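Local coordinates for protein NADH kinase POS5, mitochondrial (Saccharomyces cerevisiae, PDB 3AFO) that phosphorylates NADH and NAD(+) at the expense of ATP, with a twofold preference for NADH, supplying NADPH as a mitochondrial kinase, at residues Val44-Lys49 and Leu117-Gly122; Ala173-Arg178 and Tyr355-Thr360; Leu185-Ser190 and Gln309-Gly314; Asn74-Pro79 and Gln109-Arg114. All coordinates share one frame; numbering follows the deposited sequence.

Interaction 1 of 4, residues Val44-Lys49 and Leu117-Gly122; sequences VYITKK and LLVTLG
The carbonyl oxygen of Tyr45 receives two groups from the neighbouring strand: Val119 N donates to it at 2.8 Å in an almost straight bond (172° at the hydrogen), and the CA-H of Leu118 approaches with CA at 3.5 Å. Tyr45 N reaches Leu117 O, Thr47 N reaches Val119 O, Thr47 O accepts from Leu121 N, and Lys49 N closes the series on Leu121 O. Tyr45 and Thr47 thus each bond, through N and O, to two residues that lie two apart, as parallel pairing requires. On the face of Val44, Ile46, Val119 and Leu121, Ile46 packs on Met59, Phe62 and Ile63 of helix 53-69, and Val119 and Leu121 on Phe145. Val44 CG1 meets Val119 CG2 at 3.6 Å, and Ile46 CG2 meets Leu121 CD1 at 3.6 Å; Leu121 has CG anti to its carbonyl carbon (chi1 -56°), which tips the isobutyl group toward Ile46. Beta-branched residues suit such extended backbone. On the other face Leu118 runs alongside Tyr45, its CD1 3.7 Å from CD2 of the ring. Lys48 carries its amine off to Glu84. At Gly122 the backbone angles (phi 160°) demand glycine, and a CB would collide with Lys49. These are two adjoining inner strands of a Rossmann-like parallel sheet, and Gly122 opens the GGDG motif characteristic of NAD kinases.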
loop_
_atom_site.group_PDB
_atom_site.type_symbol
_atom_site.label_atom_id
_atom_site.label_comp_id
_atom_site.label_asym_id
_atom_site.label_seq_id
_atom_site.Cartn_x
_atom_site.Cartn_y
_atom_site.Cartn_z
ATOM N N VAL A 44 37.264 14.666 21.864
ATOM C CA VAL A 44 36.032 13.885 21.801
ATOM C C VAL A 44 34.856 14.724 22.285
ATOM O O VAL A 44 34.775 15.076 23.461
ATOM C CB VAL A 44 36.162 12.581 22.625
ATOM C CG1 VAL A 44 34.866 11.748 22.570
ATOM C CG2 VAL A 44 37.350 11.745 22.113
ATOM N N TYR A 45 33.951 15.051 21.365
ATOM C CA TYR A 45 32.707 15.755 21.687
ATOM C C TYR A 45 31.581 14.770 22.032
ATOM O O TYR A 45 31.260 13.872 21.246
ATOM C CB TYR A 45 32.300 16.663 20.527
ATOM C CG TYR A 45 30.977 17.382 20.670
ATOM C CD1 TYR A 45 30.623 18.017 21.858
ATOM C CD2 TYR A 45 30.096 17.466 19.591
ATOM C CE1 TYR A 45 29.418 18.691 21.980
ATOM C CE2 TYR A 45 28.886 18.147 19.700
ATOM C CZ TYR A 45 28.554 18.755 20.897
ATOM O OH TYR A 45 27.362 19.432 21.023
ATOM N N ILE A 46 30.985 14.953 23.208
ATOM C CA ILE A 46 29.965 14.028 23.695
ATOM C C ILE A 46 28.645 14.748 23.893
ATOM O O ILE A 46 28.584 15.787 24.564
ATOM C CB ILE A 46 30.376 13.334 25.026
ATOM C CG1 ILE A 46 31.805 12.800 24.944
ATOM C CG2 ILE A 46 29.404 12.191 25.365
ATOM C CD1 ILE A 46 32.408 12.492 26.288
ATOM N N THR A 47 27.591 14.197 23.293
ATOM C CA THR A 47 26.242 14.731 23.441
ATOM C C THR A 47 25.334 13.648 24.002
ATOM O O THR A 47 25.602 12.456 23.836
ATOM C CB THR A 47 25.665 15.214 22.093
ATOM O OG1 THR A 47 25.397 14.086 21.251
ATOM C CG2 THR A 47 26.642 16.119 21.396
ATOM N N LYS A 48 24.260 14.064 24.667
ATOM C CA LYS A 48 23.318 13.106 25.247
ATOM C C LYS A 48 21.884 13.561 25.074
ATOM O O LYS A 48 21.611 14.742 24.892
ATOM C CB LYS A 48 23.617 12.868 26.730
ATOM C CG LYS A 48 23.405 14.086 27.629
ATOM C CD LYS A 48 23.645 13.732 29.091
ATOM C CE LYS A 48 23.589 14.974 29.991
ATOM N NZ LYS A 48 22.281 15.706 29.911
ATOM N N LYS A 49 20.966 12.606 25.132
ATOM C CA LYS A 49 19.562 12.943 25.135
ATOM C C LYS A 49 19.277 13.686 26.442
ATOM O O LYS A 49 19.598 13.187 27.527
ATOM C CB LYS A 49 18.703 11.687 25.000
ATOM C CG LYS A 49 17.210 12.000 24.871
ATOM C CD LYS A 49 16.404 10.737 24.701
ATOM C CE LYS A 49 14.936 11.013 24.926
ATOM N NZ LYS A 49 14.278 9.740 25.306
ATOM N N LEU A 117 35.915 13.543 16.986
ATOM C CA LEU A 117 34.959 12.452 17.076
ATOM C C LEU A 117 33.717 12.907 17.825
ATOM O O LEU A 117 33.816 13.516 18.895
ATOM C CB LEU A 117 35.587 11.248 17.790
ATOM C CG LEU A 117 34.739 9.992 18.032
ATOM C CD1 LEU A 117 34.652 9.153 16.776
ATOM C CD2 LEU A 117 35.309 9.161 19.179
ATOM N N LEU A 118 32.556 12.620 17.242
ATOM C CA LEU A 118 31.271 12.838 17.881
ATOM C C LEU A 118 30.809 11.532 18.527
ATOM O O LEU A 118 30.726 10.508 17.856
ATOM C CB LEU A 118 30.227 13.353 16.863
ATOM C CG LEU A 118 28.743 13.384 17.291
ATOM C CD1 LEU A 118 28.500 14.335 18.464
ATOM C CD2 LEU A 118 27.804 13.721 16.117
ATOM N N VAL A 119 30.531 11.581 19.833
ATOM C CA VAL A 119 29.986 10.447 20.567
ATOM C C VAL A 119 28.586 10.831 21.059
ATOM O O VAL A 119 28.422 11.834 21.741
ATOM C CB VAL A 119 30.873 10.046 21.778
ATOM C CG1 VAL A 119 30.178 8.978 22.620
ATOM C CG2 VAL A 119 32.259 9.528 21.313
ATOM N N THR A 120 27.584 10.034 20.694
ATOM C CA THR A 120 26.202 10.293 21.099
ATOM C C THR A 120 25.707 9.256 22.122
ATOM O O THR A 120 25.980 8.063 22.005
ATOM C CB THR A 120 25.241 10.339 19.878
ATOM O OG1 THR A 120 25.298 9.086 19.208
ATOM C CG2 THR A 120 25.656 11.444 18.895
ATOM N N LEU A 121 24.991 9.741 23.128
ATOM C CA LEU A 121 24.448 8.899 24.178
ATOM C C LEU A 121 22.926 9.102 24.246
ATOM O O LEU A 121 22.440 10.079 24.808
ATOM C CB LEU A 121 25.119 9.237 25.520
ATOM C CG LEU A 121 26.647 9.148 25.576
ATOM C CD1 LEU A 121 27.151 9.783 26.845
ATOM C CD2 LEU A 121 27.162 7.716 25.465
ATOM N N GLY A 122 22.179 8.190 23.633
ATOM C CA GLY A 122 20.732 8.352 23.569
ATOM C C GLY A 122 20.096 7.543 22.466
ATOM O O GLY A 122 20.273 6.327 22.399
#

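Interaction 2 of 4, residues Ala173-Arg178 and Tyr355-Thr360; sequences AKCLHR and YCVAKT. With MPD ((4S)-2-methyl-2,4-pentanediol), chain E.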
loop_
_atom_site.group_PDB
_atom_site.type_symbol
_atom_site.label_atom_id
_atom_site.label_comp_id
_atom_site.label_asym_id
_atom_site.label_seq_id
_atom_site.Cartn_x
_atom_site.Cartn_y
_atom_site.Cartn_z
ATOM N N ALA A 173 38.492 0.419 13.857
ATOM C CA ALA A 173 37.053 0.458 13.611
ATOM C C ALA A 173 36.751 0.695 12.138
ATOM O O ALA A 173 37.599 1.197 11.382
ATOM C CB ALA A 173 36.395 1.536 14.459
ATOM N N LYS A 174 35.528 0.342 11.743
ATOM C CA LYS A 174 35.033 0.608 10.395
ATOM C C LYS A 174 33.741 1.413 10.458
ATOM O O LYS A 174 32.992 1.320 11.438
ATOM C CB LYS A 174 34.820 -0.697 9.636
ATOM C CG LYS A 174 36.120 -1.324 9.151
ATOM C CD LYS A 174 35.863 -2.623 8.426
ATOM C CE LYS A 174 37.155 -3.307 8.053
ATOM N NZ LYS A 174 36.837 -4.594 7.379
ATOM N N CYS A 175 33.497 2.202 9.414
ATOM C CA CYS A 175 32.363 3.117 9.361
ATOM C C CYS A 175 31.526 2.893 8.104
ATOM O O CYS A 175 32.064 2.559 7.042
ATOM C CB CYS A 175 32.853 4.561 9.342
ATOM S SG CYS A 175 33.581 5.142 10.888
ATOM N N LEU A 176 30.220 3.090 8.253
ATOM C CA LEU A 176 29.296 3.201 7.143
ATOM C C LEU A 176 29.152 4.669 6.765
ATOM O O LEU A 176 28.926 5.542 7.628
ATOM C CB LEU A 176 27.922 2.638 7.543
ATOM C CG LEU A 176 26.734 2.892 6.605
ATOM C CD1 LEU A 176 26.716 1.865 5.460
ATOM C CD2 LEU A 176 25.441 2.860 7.403
ATOM N N HIS A 177 29.279 4.935 5.470
ATOM C CA HIS A 177 29.050 6.265 4.936
ATOM C C HIS A 177 27.561 6.512 4.698
ATOM O O HIS A 177 26.878 5.694 4.075
ATOM C CB HIS A 177 29.843 6.475 3.645
ATOM C CG HIS A 177 29.637 7.819 3.040
ATOM N ND1 HIS A 177 30.260 8.949 3.522
ATOM C CD2 HIS A 177 28.852 8.227 2.016
ATOM C CE1 HIS A 177 29.884 9.993 2.806
ATOM N NE2 HIS A 177 29.023 9.584 1.892
ATOM N N ARG A 178 27.059 7.620 5.231
ATOM C CA ARG A 178 25.678 8.032 5.012
ATOM C C ARG A 178 25.713 9.402 4.375
ATOM O O ARG A 178 26.405 10.296 4.864
ATOM C CB ARG A 178 24.893 8.090 6.324
ATOM C CG ARG A 178 24.805 6.781 7.114
ATOM C CD ARG A 178 23.983 7.011 8.395
ATOM N NE ARG A 178 23.858 5.836 9.269
ATOM C CZ ARG A 178 23.045 4.801 9.044
ATOM N NH1 ARG A 178 22.296 4.744 7.941
ATOM N NH2 ARG A 178 23.005 3.795 9.912
ATOM N N TYR A 355 30.056 9.625 8.505
ATOM C CA TYR A 355 30.608 8.300 8.736
ATOM C C TYR A 355 30.265 7.809 10.131
ATOM O O TYR A 355 30.695 8.394 11.136
ATOM C CB TYR A 355 32.117 8.278 8.511
ATOM C CG TYR A 355 32.536 8.520 7.079
ATOM C CD1 TYR A 355 32.899 7.457 6.250
ATOM C CD2 TYR A 355 32.569 9.811 6.552
ATOM C CE1 TYR A 355 33.290 7.677 4.937
ATOM C CE2 TYR A 355 32.952 10.037 5.242
ATOM C CZ TYR A 355 33.314 8.967 4.440
ATOM O OH TYR A 355 33.693 9.194 3.137
ATOM N N CYS A 356 29.490 6.730 10.182
ATOM C CA CYS A 356 29.032 6.171 11.439
ATOM C C CYS A 356 29.768 4.873 11.690
ATOM O O CYS A 356 29.717 3.959 10.867
ATOM C CB CYS A 356 27.516 5.926 11.399
ATOM S SG CYS A 356 26.557 7.404 11.068
ATOM N N VAL A 357 30.482 4.814 12.813
ATOM C CA VAL A 357 31.104 3.578 13.283
ATOM C C VAL A 357 30.062 2.461 13.289
ATOM O O VAL A 357 28.983 2.617 13.867
ATOM C CB VAL A 357 31.690 3.751 14.704
ATOM C CG1 VAL A 357 32.363 2.461 15.190
ATOM C CG2 VAL A 357 32.685 4.901 14.722
ATOM N N ALA A 358 30.411 1.355 12.636
ATOM C CA ALA A 358 29.561 0.173 12.524
ATOM C C ALA A 358 30.021 -0.948 13.456
ATOM O O ALA A 358 31.207 -1.043 13.798
ATOM C CB ALA A 358 29.560 -0.318 11.084
ATOM N N LYS A 359 29.083 -1.816 13.833
ATOM C CA LYS A 359 29.369 -2.940 14.729
ATOM C C LYS A 359 29.842 -4.201 13.997
ATOM O O LYS A 359 30.832 -4.821 14.389
ATOM C CB LYS A 359 28.144 -3.258 15.584
ATOM C CG LYS A 359 28.402 -4.315 16.658
ATOM C CD LYS A 359 27.229 -4.430 17.599
ATOM C CE LYS A 359 27.448 -5.567 18.578
ATOM N NZ LYS A 359 26.206 -5.866 19.322
ATOM N N THR A 360 29.116 -4.583 12.948
ATOM C CA THR A 360 29.439 -5.749 12.128
ATOM C C THR A 360 29.377 -5.303 10.678
ATOM O O THR A 360 29.038 -4.152 10.399
ATOM C CB THR A 360 28.408 -6.913 12.329
ATOM O OG1 THR A 360 27.106 -6.501 11.868
ATOM C CG2 THR A 360 28.314 -7.328 13.790
HETATM C C1 MPD E . 35.399 -3.884 12.457
HETATM C C2 MPD E . 33.961 -4.013 12.963
HETATM O O2 MPD E . 33.072 -3.302 12.056
HETATM C CM MPD E . 33.591 -5.490 12.932
HETATM C C3 MPD E . 33.793 -3.440 14.377
HETATM C C4 MPD E . 34.449 -2.067 14.590
HETATM O O4 MPD E . 33.890 -1.098 13.719
HETATM C C5 MPD E . 34.341 -1.603 16.044
#
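An antiparallel strand pair joins Lys174-Arg178 to Tyr355-Val357, so that a late segment of the chain returns to the long strand 174-186. Leu176 and Cys356 form the hydrogen-bonded pair: Leu176 N gives to Cys356 O at 2.8 Å and Cys356 N gives back to Leu176 O. A third bond, Ala358 N to Lys174 O, is practically straight (178°). Cys175 faces Val357 and His177 faces Tyr355 as non-hydrogen-bonded pairs. The His177 imidazole, carried there by CG lying opposite the backbone N (chi1 179°), meets the phenol obliquely, the planes turned 59° apart; its ND1 stands over one face of the ring, off-centre, 3.2 Å from Tyr355 CZ. Cys175 CB lies at the edge of that ring and 3.9 Å from Tyr355 CB, outside the ring. On the other face of the sheet the thiol of Cys356 touches the rim of the Arg178 guanidinium, SG to NE 3.6 Å, while Leu176 CD2 covers the flat of the same group; Thr238 binds its NH1. With a serine in place of Tyr355 the ring is gone, and His177 would probably be less fixed in rotation and Phe24 left without its stacking partner. A 2-methyl-2,4-pentanediol molecule, probably from the crystallisation liquor, bridges Lys174 N and Ala358 O through its O4. Around the pair, Phe24 stacks on Tyr355, strand 33-36 flanks Cys175, Val142 bonds the backbone of Tyr355 and Val357, and helix 363-370 touches Ala358.

Interaction 3 of 4, residues Leu185-Ser190 and Gln309-Gly314; sequences LKKKDS and QDLDVG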
loop_
_atom_site.group_PDB
_atom_site.type_symbol
_atom_site.label_atom_id
_atom_site.label_comp_id
_atom_site.label_asym_id
_atom_site.label_seq_id
_atom_site.Cartn_x
_atom_site.Cartn_y
_atom_site.Cartn_z
ATOM N N LEU A 185 15.931 27.031 1.401
ATOM C CA LEU A 185 14.651 27.731 1.486
ATOM C C LEU A 185 14.743 29.126 0.878
ATOM O O LEU A 185 15.568 29.940 1.300
ATOM C CB LEU A 185 14.149 27.796 2.931
ATOM C CG LEU A 185 12.916 28.669 3.217
ATOM C CD1 LEU A 185 11.654 28.109 2.565
ATOM C CD2 LEU A 185 12.691 28.835 4.712
ATOM N N LYS A 186 13.899 29.381 -0.118
ATOM C CA LYS A 186 13.797 30.684 -0.765
ATOM C C LYS A 186 12.417 31.260 -0.493
ATOM O O LYS A 186 11.428 30.821 -1.089
ATOM C CB LYS A 186 14.005 30.546 -2.272
ATOM C CG LYS A 186 13.885 31.850 -3.061
ATOM C CD LYS A 186 13.657 31.549 -4.539
ATOM C CE LYS A 186 13.542 32.811 -5.379
ATOM N NZ LYS A 186 12.557 32.620 -6.492
ATOM N N LYS A 187 12.353 32.238 0.408
ATOM C CA LYS A 187 11.074 32.863 0.777
ATOM C C LYS A 187 10.465 33.638 -0.402
ATOM O O LYS A 187 11.185 34.120 -1.272
ATOM C CB LYS A 187 11.242 33.784 2.003
ATOM C CG LYS A 187 11.726 33.114 3.310
ATOM C CD LYS A 187 10.682 32.204 3.957
ATOM C CE LYS A 187 9.513 32.975 4.538
ATOM N NZ LYS A 187 8.526 32.047 5.161
ATOM N N LYS A 188 9.136 33.704 -0.445
ATOM C CA LYS A 188 8.415 34.593 -1.359
ATOM C C LYS A 188 8.928 36.012 -1.163
ATOM O O LYS A 188 9.067 36.469 -0.013
ATOM C CB LYS A 188 6.922 34.586 -1.030
ATOM C CG LYS A 188 6.045 35.330 -2.021
ATOM C CD LYS A 188 4.655 35.556 -1.431
ATOM C CE LYS A 188 3.695 36.110 -2.470
ATOM N NZ LYS A 188 4.089 37.468 -2.928
ATOM N N ASP A 189 9.195 36.689 -2.280
ATOM C CA ASP A 189 9.689 38.076 -2.301
ATOM C C ASP A 189 11.131 38.170 -1.814
ATOM O O ASP A 189 11.584 39.228 -1.380
ATOM C CB ASP A 189 8.787 39.019 -1.482
ATOM C CG ASP A 189 7.374 39.097 -2.017
ATOM O OD1 ASP A 189 7.146 38.734 -3.197
ATOM O OD2 ASP A 189 6.484 39.539 -1.251
ATOM N N SER A 190 11.852 37.059 -1.909
ATOM C CA SER A 190 13.249 37.017 -1.525
ATOM C C SER A 190 14.082 36.341 -2.609
ATOM O O SER A 190 13.596 35.447 -3.314
ATOM C CB SER A 190 13.409 36.265 -0.208
ATOM O OG SER A 190 14.767 36.259 0.196
ATOM N N GLN A 309 10.347 26.504 10.302
ATOM C CA GLN A 309 9.570 27.668 9.927
ATOM C C GLN A 309 8.220 27.249 9.413
ATOM O O GLN A 309 8.060 26.180 8.812
ATOM C CB GLN A 309 10.247 28.357 8.759
ATOM C CG GLN A 309 11.076 29.548 9.114
ATOM C CD GLN A 309 11.424 30.333 7.884
ATOM O OE1 GLN A 309 12.592 30.586 7.607
ATOM N NE2 GLN A 309 10.403 30.705 7.113
ATOM N N ASP A 310 7.244 28.111 9.629
ATOM C CA ASP A 310 6.021 28.026 8.879
ATOM C C ASP A 310 6.276 28.746 7.575
ATOM O O ASP A 310 6.978 29.764 7.543
ATOM C CB ASP A 310 4.878 28.619 9.683
ATOM C CG ASP A 310 4.660 27.862 10.971
ATOM O OD1 ASP A 310 5.326 26.815 11.137
ATOM O OD2 ASP A 310 3.847 28.294 11.810
ATOM N N LEU A 311 5.769 28.165 6.494
ATOM C CA LEU A 311 5.956 28.711 5.161
ATOM C C LEU A 311 4.640 29.239 4.628
ATOM O O LEU A 311 3.558 28.800 5.045
ATOM C CB LEU A 311 6.536 27.665 4.200
ATOM C CG LEU A 311 7.888 27.009 4.502
ATOM C CD1 LEU A 311 8.362 26.198 3.285
ATOM C CD2 LEU A 311 8.947 28.025 4.929
ATOM N N ASP A 312 4.753 30.189 3.706
ATOM C CA ASP A 312 3.618 30.844 3.076
ATOM C C ASP A 312 3.521 30.435 1.610
ATOM O O ASP A 312 4.501 29.991 1.011
ATOM C CB ASP A 312 3.770 32.375 3.176
ATOM C CG ASP A 312 4.170 32.834 4.578
ATOM O OD1 ASP A 312 3.573 32.348 5.563
ATOM O OD2 ASP A 312 5.087 33.669 4.699
ATOM N N VAL A 313 2.330 30.589 1.044
ATOM C CA VAL A 313 2.123 30.437 -0.393
ATOM C C VAL A 313 3.150 31.290 -1.138
ATOM O O VAL A 313 3.303 32.482 -0.848
ATOM C CB VAL A 313 0.678 30.852 -0.780
ATOM C CG1 VAL A 313 0.523 30.996 -2.292
ATOM C CG2 VAL A 313 -0.328 29.853 -0.226
ATOM N N GLY A 314 3.866 30.663 -2.073
ATOM C CA GLY A 314 4.899 31.330 -2.848
ATOM C C GLY A 314 6.325 31.016 -2.431
ATOM O O GLY A 314 7.248 31.197 -3.226
HETATM O O HOH W 1 10.065 31.730 -3.264
HETATM O O HOH W 2 6.521 32.783 6.808
#
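The flat amide of Gln309 has Leu185 CD2 over one face, offset and 3.7 Å from Gln309 CD, while Lys187 NZ comes to its edge, near the plane. Leu185 also slides past Leu311, pointing the opposite way, with Leu185 CD1 3.6 Å from Leu311 CD2; these two leucines, both buried, form the apolar part of the contact. Lys187 leaves the backbone to one side, but bends at chi2 (-71°) and again at chi3 (-70°) bring its amine back across to the other segment. There NZ binds a water at 2.7 Å, and this water donates both to Asp312 OD2, at 2.7 Å, and to Asp310 O. The direct pair from Lys187 NZ to Asp312 OD2 is long, 3.8 Å; the closer carboxylate is that of Asp315, while Ser297 N holds OD1 of Asp312. A second water ties Lys186 O to Gly314 O, joining the two backbones where no direct bond does. Gly314 suits its place twice over: its positive phi (104°) calls for glycine, and a side chain would strike Lys188 CG, whose methylenes pass Val313 O with CD at 3.4 Å. Lys187 to Ser190 form a type II turn, with Asp189 at positive phi. Chemically, an apolar patch is rimmed by charge: the amine of Lys187 lies between the carboxylates of Asp315 and, more distantly, Asp312, linked to the latter by a water, and this negative surrounding would probably favour its charged form.

Interaction 4 of 4, residues Asn74-Pro79 and Gln109-Arg114; sequences NVIVQP and QDIVNR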
loop_
_atom_site.group_PDB
_atom_site.type_symbol
_atom_site.label_atom_id
_atom_site.label_comp_id
_atom_site.label_asym_id
_atom_site.label_seq_id
_atom_site.Cartn_x
_atom_site.Cartn_y
_atom_site.Cartn_z
ATOM N N ASN A 74 40.789 14.841 25.168
ATOM C CA ASN A 74 40.120 16.034 25.658
ATOM C C ASN A 74 38.624 15.938 25.432
ATOM O O ASN A 74 38.181 15.722 24.303
ATOM C CB ASN A 74 40.686 17.278 24.973
ATOM C CG ASN A 74 42.207 17.345 25.071
ATOM O OD1 ASN A 74 42.771 17.286 26.166
ATOM N ND2 ASN A 74 42.874 17.421 23.923
ATOM N N VAL A 75 37.861 16.127 26.513
ATOM C CA VAL A 75 36.400 15.995 26.508
ATOM C C VAL A 75 35.714 17.337 26.268
ATOM O O VAL A 75 35.916 18.308 27.014
ATOM C CB VAL A 75 35.880 15.377 27.840
ATOM C CG1 VAL A 75 34.363 15.560 27.994
ATOM C CG2 VAL A 75 36.267 13.911 27.958
ATOM N N ILE A 76 34.887 17.376 25.227
ATOM C CA ILE A 76 34.087 18.541 24.906
ATOM C C ILE A 76 32.603 18.208 25.113
ATOM O O ILE A 76 32.135 17.160 24.662
ATOM C CB ILE A 76 34.283 18.968 23.435
ATOM C CG1 ILE A 76 35.778 19.065 23.078
ATOM C CG2 ILE A 76 33.560 20.268 23.179
ATOM C CD1 ILE A 76 36.076 19.090 21.544
ATOM N N VAL A 77 31.877 19.097 25.790
ATOM C CA VAL A 77 30.418 18.974 25.941
ATOM C C VAL A 77 29.822 20.356 25.756
ATOM O O VAL A 77 30.553 21.345 25.754
ATOM C CB VAL A 77 29.974 18.363 27.322
ATOM C CG1 VAL A 77 30.536 16.980 27.513
ATOM C CG2 VAL A 77 30.379 19.270 28.500
ATOM N N GLN A 78 28.499 20.404 25.598
ATOM C CA GLN A 78 27.727 21.648 25.555
ATOM C C GLN A 78 27.887 22.461 26.849
ATOM O O GLN A 78 28.115 21.879 27.908
ATOM C CB GLN A 78 26.242 21.323 25.340
ATOM C CG GLN A 78 25.930 20.763 23.960
ATOM C CD GLN A 78 26.159 21.790 22.884
ATOM O OE1 GLN A 78 25.335 22.676 22.667
ATOM N NE2 GLN A 78 27.288 21.684 22.208
ATOM N N PRO A 79 27.768 23.803 26.763
ATOM C CA PRO A 79 27.893 24.669 27.944
ATOM C C PRO A 79 26.914 24.362 29.086
ATOM O O PRO A 79 27.323 24.315 30.250
ATOM C CB PRO A 79 27.640 26.075 27.380
ATOM C CG PRO A 79 28.038 25.974 25.955
ATOM C CD PRO A 79 27.623 24.602 25.527
ATOM N N GLN A 109 30.331 26.947 16.991
ATOM C CA GLN A 109 31.410 27.197 16.026
ATOM C C GLN A 109 32.761 26.788 16.594
ATOM O O GLN A 109 33.568 26.178 15.900
ATOM C CB GLN A 109 31.457 28.674 15.600
ATOM C CG GLN A 109 30.112 29.396 15.601
ATOM C CD GLN A 109 29.719 29.930 16.980
ATOM O OE1 GLN A 109 28.731 29.481 17.580
ATOM N NE2 GLN A 109 30.492 30.890 17.488
ATOM N N ASP A 110 32.996 27.126 17.859
ATOM C CA ASP A 110 34.212 26.719 18.562
ATOM C C ASP A 110 34.307 25.195 18.690
ATOM O O ASP A 110 35.372 24.620 18.481
ATOM C CB ASP A 110 34.272 27.371 19.954
ATOM C CG ASP A 110 34.748 28.826 19.921
ATOM O OD1 ASP A 110 34.538 29.534 18.910
ATOM O OD2 ASP A 110 35.343 29.262 20.931
ATOM N N ILE A 111 33.193 24.547 19.033
ATOM C CA ILE A 111 33.173 23.091 19.198
ATOM C C ILE A 111 33.378 22.391 17.856
ATOM O O ILE A 111 34.209 21.486 17.728
ATOM C CB ILE A 111 31.859 22.607 19.866
ATOM C CG1 ILE A 111 31.789 23.094 21.318
ATOM C CG2 ILE A 111 31.727 21.080 19.772
ATOM C CD1 ILE A 111 30.544 22.659 22.072
ATOM N N VAL A 112 32.627 22.848 16.857
ATOM C CA VAL A 112 32.642 22.288 15.512
ATOM C C VAL A 112 34.057 22.196 14.907
ATOM O O VAL A 112 34.416 21.181 14.294
ATOM C CB VAL A 112 31.667 23.091 14.598
ATOM C CG1 VAL A 112 31.917 22.825 13.137
ATOM C CG2 VAL A 112 30.217 22.771 14.964
ATOM N N ASN A 113 34.847 23.247 15.109
ATOM C CA ASN A 113 36.215 23.364 14.581
ATOM C C ASN A 113 37.236 22.424 15.198
ATOM O O ASN A 113 38.303 22.183 14.616
ATOM C CB ASN A 113 36.736 24.794 14.776
ATOM C CG ASN A 113 35.961 25.814 13.983
ATOM O OD1 ASN A 113 35.850 26.975 14.394
ATOM N ND2 ASN A 113 35.413 25.396 12.836
ATOM N N ARG A 114 36.923 21.908 16.381
ATOM C CA ARG A 114 37.911 21.181 17.167
ATOM C C ARG A 114 37.596 19.711 17.419
ATOM O O ARG A 114 38.441 18.967 17.895
ATOM C CB ARG A 114 38.204 21.945 18.457
ATOM C CG ARG A 114 39.054 23.178 18.169
ATOM C CD ARG A 114 38.903 24.236 19.215
ATOM N NE ARG A 114 39.726 25.399 18.891
ATOM C CZ ARG A 114 39.262 26.520 18.347
ATOM N NH1 ARG A 114 37.968 26.651 18.058
ATOM N NH2 ARG A 114 40.100 27.513 18.091
#
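Ile76 and Ile111 form the tight part of this contact: they slide past each other, pointing in opposite directions, the CG2 methyl of Ile76 lying 3.8 Å from CG1 of Ile111 and 4.0 Å from its CG2. Ile76 turns CG2 opposite its backbone N (chi1 -49° for CG1), presenting that methyl to the helix. Ile111 CD1 comes within 3.9 Å of Val77 O, a carbonyl already bound by Thr105. The ring of Tyr45 adds to both isoleucines from the neighbouring strand. An alanine at Ile111 is likely to open a gap beside Ile76 and Tyr45. The other end is looser. Ile76 CD1 only grazes Arg114 O, 4.4 Å away, and Arg114 swings its guanidinium off toward Leu16 O, with a weak bond from NH1 to Asp110 O at 3.3 Å. Gln78, modelled in two conformers and standing at the N-cap of helix 79-86, comes across Ile111 with its amide, but this approach is doubtful. No hydrogen bond crosses between the segments, so hydrocarbon packing is what joins these two, while Arg114 O takes its hydrogen bond from Asn43 of strand 43-48.

In the fold
Interactions 1 and 4 meet at one parallel sheet, through neighbouring strands 43-48 and 74-76, with about 11 Å between centres: Val44 N meets Asn74 O at 2.8 Å, and both segments of interaction 4 lie between those of interaction 1 in sequence. Helix 108-114 leads directly into strand 117-122. Interaction 2 lies about 16 Å from interaction 1, centre to centre, their nearest atoms about 5 Å apart. Interactions 2 and 3 share strand 174-186, yet their centres stand about 37 Å apart, on opposite sides of the chain's centre. The side chains of Lys49 and Arg178 each come within about 7 Å of a bound NADH, so interactions 1 and 2 approach the nucleotide sites.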